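Local atomic coordinates of OTU domain-containing protein wMelOTU (Wolbachia pipientis wMel, PDB entry 6W9O), a protein that probably cleaves ubiquitin from modified proteins as a bacterial deubiquitinase of the OTU cysteine protease family. Residues 48-60 against 120-134. Numbering follows the deposited sequence. Where two conformers were deposited one is given.
Sequences IGNGSCFFDSFRQ and NSRWGDPDVEGRILC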
loop_
_atom_site.group_PDB
_atom_site.type_symbol
_atom_site.label_atom_id
_atom_site.label_comp_id
_atom_site.label_asym_id
_atom_site.label_seq_id
_atom_site.Cartn_x
_atom_site.Cartn_y
_atom_site.Cartn_z
ATOM N N ILE A 48 11.811 2.281 -4.006
ATOM C CA ILE A 48 12.978 2.678 -3.230
ATOM C C ILE A 48 13.286 1.620 -2.171
ATOM O O ILE A 48 12.386 0.938 -1.666
ATOM C CB ILE A 48 12.674 4.052 -2.607
ATOM C CG1 ILE A 48 13.972 4.693 -2.129
ATOM C CG2 ILE A 48 11.632 3.931 -1.488
ATOM C CD1 ILE A 48 13.927 6.209 -2.206
ATOM N N GLY A 49 14.558 1.479 -1.841
ATOM C CA GLY A 49 14.969 0.432 -0.915
ATOM C C GLY A 49 15.571 0.913 0.396
ATOM O O GLY A 49 16.459 0.252 0.970
ATOM N N ASN A 50 15.097 2.064 0.884
ATOM C CA ASN A 50 15.569 2.649 2.136
ATOM C C ASN A 50 14.682 2.287 3.326
ATOM O O ASN A 50 14.850 2.869 4.414
ATOM C CB ASN A 50 15.611 4.178 2.008
ATOM C CG ASN A 50 14.224 4.767 1.753
ATOM O OD1 ASN A 50 13.252 4.026 1.502
ATOM N ND2 ASN A 50 14.116 6.100 1.790
ATOM N N GLY A 51 13.773 1.311 3.162
ATOM C CA GLY A 51 12.811 0.947 4.176
ATOM C C GLY A 51 11.406 1.404 3.814
ATOM O O GLY A 51 10.434 1.005 4.480
ATOM N N SER A 52 11.276 2.305 2.824
ATOM C CA SER A 52 9.984 2.863 2.467
ATOM C C SER A 52 9.361 2.207 1.244
ATOM O O SER A 52 8.442 2.790 0.653
ATOM C CB SER A 52 10.119 4.365 2.232
ATOM O OG SER A 52 10.387 4.976 3.514
ATOM N N CYS A 53 9.753 0.966 0.907
ATOM C CA CYS A 53 9.211 0.367 -0.321
ATOM C C CYS A 53 7.701 0.222 -0.298
ATOM O O CYS A 53 7.086 0.224 -1.366
ATOM C CB CYS A 53 9.839 -1.008 -0.575
ATOM S SG CYS A 53 9.469 -2.274 0.679
ATOM N N PHE A 54 7.068 0.016 0.872
ATOM C CA PHE A 54 5.613 -0.104 0.863
ATOM C C PHE A 54 5.002 1.200 0.426
ATOM O O PHE A 54 4.138 1.230 -0.474
ATOM C CB PHE A 54 5.077 -0.444 2.285
ATOM C CG PHE A 54 3.599 -0.339 2.359
ATOM C CD1 PHE A 54 2.785 -1.325 1.761
ATOM C CD2 PHE A 54 3.031 0.781 2.901
ATOM C CE1 PHE A 54 1.421 -1.180 1.714
ATOM C CE2 PHE A 54 1.652 0.956 2.875
ATOM C CZ PHE A 54 0.837 -0.032 2.256
ATOM N N PHE A 55 5.441 2.287 1.047
ATOM C CA PHE A 55 4.883 3.611 0.750
ATOM C C PHE A 55 5.182 4.016 -0.678
ATOM O O PHE A 55 4.308 4.609 -1.368
ATOM C CB PHE A 55 5.481 4.621 1.738
ATOM C CG PHE A 55 5.154 4.267 3.178
ATOM C CD1 PHE A 55 3.919 4.539 3.722
ATOM C CD2 PHE A 55 6.118 3.623 3.950
ATOM C CE1 PHE A 55 3.615 4.176 5.011
ATOM C CE2 PHE A 55 5.811 3.266 5.254
ATOM C CZ PHE A 55 4.582 3.546 5.783
ATOM N N ASP A 56 6.391 3.727 -1.142
ATOM C CA ASP A 56 6.767 4.087 -2.519
ATOM C C ASP A 56 5.987 3.254 -3.535
ATOM O O ASP A 56 5.627 3.776 -4.620
ATOM C CB ASP A 56 8.264 3.880 -2.705
ATOM C CG ASP A 56 8.789 4.539 -3.978
ATOM O OD1 ASP A 56 8.523 5.759 -4.123
ATOM O OD2 ASP A 56 9.539 3.896 -4.767
ATOM N N SER A 57 5.739 1.983 -3.254
ATOM C CA SER A 57 4.941 1.166 -4.183
ATOM C C SER A 57 3.504 1.663 -4.232
ATOM O O SER A 57 2.923 1.850 -5.331
ATOM C CB SER A 57 4.948 -0.293 -3.701
ATOM O OG SER A 57 6.261 -0.823 -3.761
ATOM N N PHE A 58 2.914 1.954 -3.064
ATOM C CA PHE A 58 1.560 2.511 -3.016
ATOM C C PHE A 58 1.495 3.836 -3.759
ATOM O O PHE A 58 0.573 4.065 -4.546
ATOM C CB PHE A 58 1.160 2.702 -1.537
ATOM C CG PHE A 58 -0.282 3.093 -1.318
ATOM C CD1 PHE A 58 -1.230 2.130 -0.921
ATOM C CD2 PHE A 58 -0.698 4.429 -1.467
ATOM C CE1 PHE A 58 -2.571 2.507 -0.740
ATOM C CE2 PHE A 58 -2.036 4.784 -1.233
ATOM C CZ PHE A 58 -2.959 3.777 -0.915
ATOM N N ARG A 59 2.467 4.717 -3.529
ATOM C CA ARG A 59 2.494 6.031 -4.214
ATOM C C ARG A 59 2.486 5.868 -5.723
ATOM O O ARG A 59 1.809 6.647 -6.423
ATOM C CB ARG A 59 3.811 6.757 -3.812
ATOM C CG ARG A 59 4.227 7.916 -4.731
ATOM C CD ARG A 59 5.569 8.452 -4.333
ATOM N NE ARG A 59 6.640 7.704 -4.984
ATOM C CZ ARG A 59 7.030 7.851 -6.256
ATOM N NH1 ARG A 59 6.396 8.681 -7.093
ATOM N NH2 ARG A 59 8.079 7.154 -6.695
ATOM N N GLN A 60 3.319 4.950 -6.255
ATOM C CA GLN A 60 3.433 4.873 -7.708
ATOM C C GLN A 60 2.145 4.366 -8.312
ATOM O O GLN A 60 1.718 4.856 -9.378
ATOM C CB GLN A 60 4.604 3.984 -8.105
ATOM C CG GLN A 60 5.983 4.645 -7.815
ATOM C CD GLN A 60 7.079 3.730 -8.264
ATOM O OE1 GLN A 60 7.141 3.353 -9.437
ATOM N NE2 GLN A 60 7.949 3.311 -7.327
ATOM N N ASN A 120 12.389 6.034 8.237
ATOM C CA ASN A 120 12.465 5.095 7.118
ATOM C C ASN A 120 12.746 3.673 7.598
ATOM O O ASN A 120 12.394 2.723 6.885
ATOM C CB ASN A 120 13.564 5.516 6.153
ATOM C CG ASN A 120 13.141 6.710 5.292
ATOM O OD1 ASN A 120 11.965 6.900 5.000
ATOM N ND2 ASN A 120 14.108 7.506 4.888
ATOM N N SER A 121 13.308 3.540 8.799
ATOM C CA SER A 121 13.592 2.227 9.376
ATOM C C SER A 121 12.325 1.429 9.669
ATOM O O SER A 121 12.406 0.192 9.754
ATOM C CB SER A 121 14.425 2.338 10.656
ATOM O OG SER A 121 13.818 3.215 11.605
ATOM N N ARG A 122 11.162 2.067 9.827
ATOM C CA ARG A 122 9.927 1.357 10.151
ATOM C C ARG A 122 9.268 0.988 8.827
ATOM O O ARG A 122 8.744 1.856 8.130
ATOM C CB ARG A 122 9.013 2.272 10.975
ATOM C CG ARG A 122 7.597 1.765 11.086
ATOM C CD ARG A 122 7.517 0.411 11.782
ATOM N NE ARG A 122 6.128 0.159 12.208
ATOM C CZ ARG A 122 5.626 0.507 13.392
ATOM N NH1 ARG A 122 6.394 1.097 14.315
ATOM N NH2 ARG A 122 4.343 0.243 13.668
ATOM N N TRP A 123 9.335 -0.276 8.442
ATOM C CA TRP A 123 8.750 -0.673 7.162
ATOM C C TRP A 123 7.227 -0.688 7.226
ATOM O O TRP A 123 6.619 -1.023 8.242
ATOM C CB TRP A 123 9.259 -2.059 6.719
ATOM C CG TRP A 123 10.677 -2.137 6.474
ATOM C CD1 TRP A 123 11.664 -1.260 6.886
ATOM C CD2 TRP A 123 11.338 -3.161 5.733
ATOM N NE1 TRP A 123 12.931 -1.715 6.444
ATOM C CE2 TRP A 123 12.727 -2.862 5.715
ATOM C CE3 TRP A 123 10.881 -4.329 5.092
ATOM C CZ2 TRP A 123 13.658 -3.697 5.094
ATOM C CZ3 TRP A 123 11.800 -5.148 4.468
ATOM C CH2 TRP A 123 13.177 -4.834 4.477
ATOM N N GLY A 124 6.578 -0.270 6.148
ATOM C CA GLY A 124 5.112 -0.225 6.128
ATOM C C GLY A 124 4.456 -1.598 5.959
ATOM O O GLY A 124 5.029 -2.540 5.390
ATOM N N ASP A 125 3.239 -1.710 6.485
ATOM C CA ASP A 125 2.487 -2.966 6.563
ATOM C C ASP A 125 1.135 -2.716 5.908
ATOM O O ASP A 125 0.369 -1.841 6.371
ATOM C CB ASP A 125 2.351 -3.303 8.057
ATOM C CG ASP A 125 1.525 -4.532 8.342
ATOM O OD1 ASP A 125 0.959 -5.132 7.413
ATOM O OD2 ASP A 125 1.492 -4.899 9.535
ATOM N N PRO A 126 0.779 -3.470 4.869
ATOM C CA PRO A 126 -0.555 -3.287 4.221
ATOM C C PRO A 126 -1.702 -3.381 5.192
ATOM O O PRO A 126 -2.696 -2.664 5.007
ATOM C CB PRO A 126 -0.636 -4.447 3.222
ATOM C CG PRO A 126 0.805 -4.716 2.864
ATOM C CD PRO A 126 1.620 -4.456 4.154
ATOM N N ASP A 127 -1.614 -4.231 6.223
ATOM C CA ASP A 127 -2.748 -4.413 7.099
ATOM C C ASP A 127 -2.971 -3.212 8.003
ATOM O O ASP A 127 -4.058 -3.084 8.584
ATOM C CB ASP A 127 -2.550 -5.606 8.009
ATOM C CG ASP A 127 -2.533 -6.930 7.273
ATOM O OD1 ASP A 127 -3.252 -7.105 6.268
ATOM O OD2 ASP A 127 -1.780 -7.830 7.753
ATOM N N VAL A 128 -1.940 -2.382 8.207
ATOM C CA VAL A 128 -2.100 -1.242 9.112
ATOM C C VAL A 128 -1.999 0.048 8.300
ATOM O O VAL A 128 -3.012 0.760 8.089
ATOM C CB VAL A 128 -1.074 -1.254 10.263
ATOM C CG1 VAL A 128 -1.355 -0.050 11.182
ATOM C CG2 VAL A 128 -1.186 -2.580 11.064
ATOM N N GLU A 129 -0.806 0.365 7.822
ATOM C CA GLU A 129 -0.671 1.571 7.009
ATOM C C GLU A 129 -1.475 1.468 5.743
ATOM O O GLU A 129 -2.034 2.481 5.293
ATOM C CB GLU A 129 0.800 1.799 6.691
ATOM C CG GLU A 129 1.615 2.244 7.958
ATOM C CD GLU A 129 1.879 1.129 8.925
ATOM O OE1 GLU A 129 2.272 0.034 8.479
ATOM O OE2 GLU A 129 1.678 1.368 10.126
ATOM N N GLY A 130 -1.571 0.280 5.131
ATOM C CA GLY A 130 -2.399 0.179 3.908
ATOM C C GLY A 130 -3.858 0.515 4.178
ATOM O O GLY A 130 -4.495 1.258 3.420
ATOM N N ARG A 131 -4.405 0.041 5.291
ATOM C CA ARG A 131 -5.790 0.332 5.643
ATOM C C ARG A 131 -5.994 1.830 5.892
ATOM O O ARG A 131 -6.999 2.424 5.436
ATOM C CB ARG A 131 -6.181 -0.503 6.865
ATOM C CG ARG A 131 -7.608 -0.234 7.298
ATOM C CD ARG A 131 -8.060 -1.328 8.332
ATOM N NE ARG A 131 -9.418 -1.043 8.769
ATOM C CZ ARG A 131 -10.084 -1.813 9.637
ATOM N NH1 ARG A 131 -9.504 -2.895 10.119
ATOM N NH2 ARG A 131 -11.308 -1.486 9.992
ATOM N N ILE A 132 -5.030 2.471 6.560
ATOM C CA ILE A 132 -5.113 3.916 6.801
ATOM C C ILE A 132 -5.108 4.673 5.475
ATOM O O ILE A 132 -5.898 5.608 5.275
ATOM C CB ILE A 132 -3.936 4.389 7.683
ATOM C CG1 ILE A 132 -4.054 3.819 9.098
ATOM C CG2 ILE A 132 -3.862 5.964 7.641
ATOM C CD1 ILE A 132 -2.724 3.956 9.915
ATOM N N LEU A 133 -4.220 4.288 4.546
ATOM C CA LEU A 133 -4.127 5.051 3.301
ATOM C C LEU A 133 -5.316 4.771 2.391
ATOM O O LEU A 133 -5.723 5.649 1.604
ATOM C CB LEU A 133 -2.815 4.713 2.597
ATOM C CG LEU A 133 -1.570 5.042 3.433
ATOM C CD1 LEU A 133 -0.324 4.536 2.713
ATOM C CD2 LEU A 133 -1.533 6.578 3.691
ATOM N N CYS A 134 -5.893 3.565 2.441
ATOM C CA CYS A 134 -7.085 3.277 1.653
ATOM C C CYS A 134 -8.214 4.186 2.112
ATOM O O CYS A 134 -8.987 4.736 1.294
ATOM C CB CYS A 134 -7.485 1.809 1.892
ATOM S SG CYS A 134 -6.501 0.707 0.868
HETATM O O HOH W 1 7.997 0.122 3.719
#
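Phe-54 drives its ring between Pro-126, Glu-129, Gly-130 and Leu-133, a knob entering a hole on helix 126-134. With CG anti to the backbone N (chi1 170°), the ring is carried to that helix, and its CZ stops 3.6 Å from Gly-130 CA, where the helix has no side chain. CE1 of Phe-54 rests 3.8 Å from Pro-126 CG, while Gly-124 lies bare against both the Phe-54 and Phe-55 rings, its CA 3.7 Å from Phe-55 CE2. Phe-55 CZ packs 3.9 Å from Glu-129 CG; the bent Glu-129 chain carries OE1 back to Asp-125 N and OE2 to Tyr-113. One turn on, Leu-133 CB lies over the face of Phe-58, a CH-pi contact 4.1 Å from the ring centroid. The two helix segments run roughly parallel, their axes inclined at 33°, within the OTU fold of clan CA peptidases, where Cys-53, at the start of its helix after Gly-Asn-Gly-Ser, is placed consistently with the nucleophile of the family. Toward the loops leading into the helices, side-chain packing thins and one water bridges backbone atoms: it accepts from Phe-54 N and Gly-124 N and donates to Gly-51 O. Trp-123 turns a ring face to Gly-51, Trp-123 NE1 standing 3.5 Å from Gly-51 CA. Buried Ser-52 OG makes a weak 2.9 Å hydrogen bond to Asn-120 OD1, its stronger partner being Arg-76; at the exposed rim beyond it, the ND2 atoms of Asn-50 and Asn-120 merely abut, both donors.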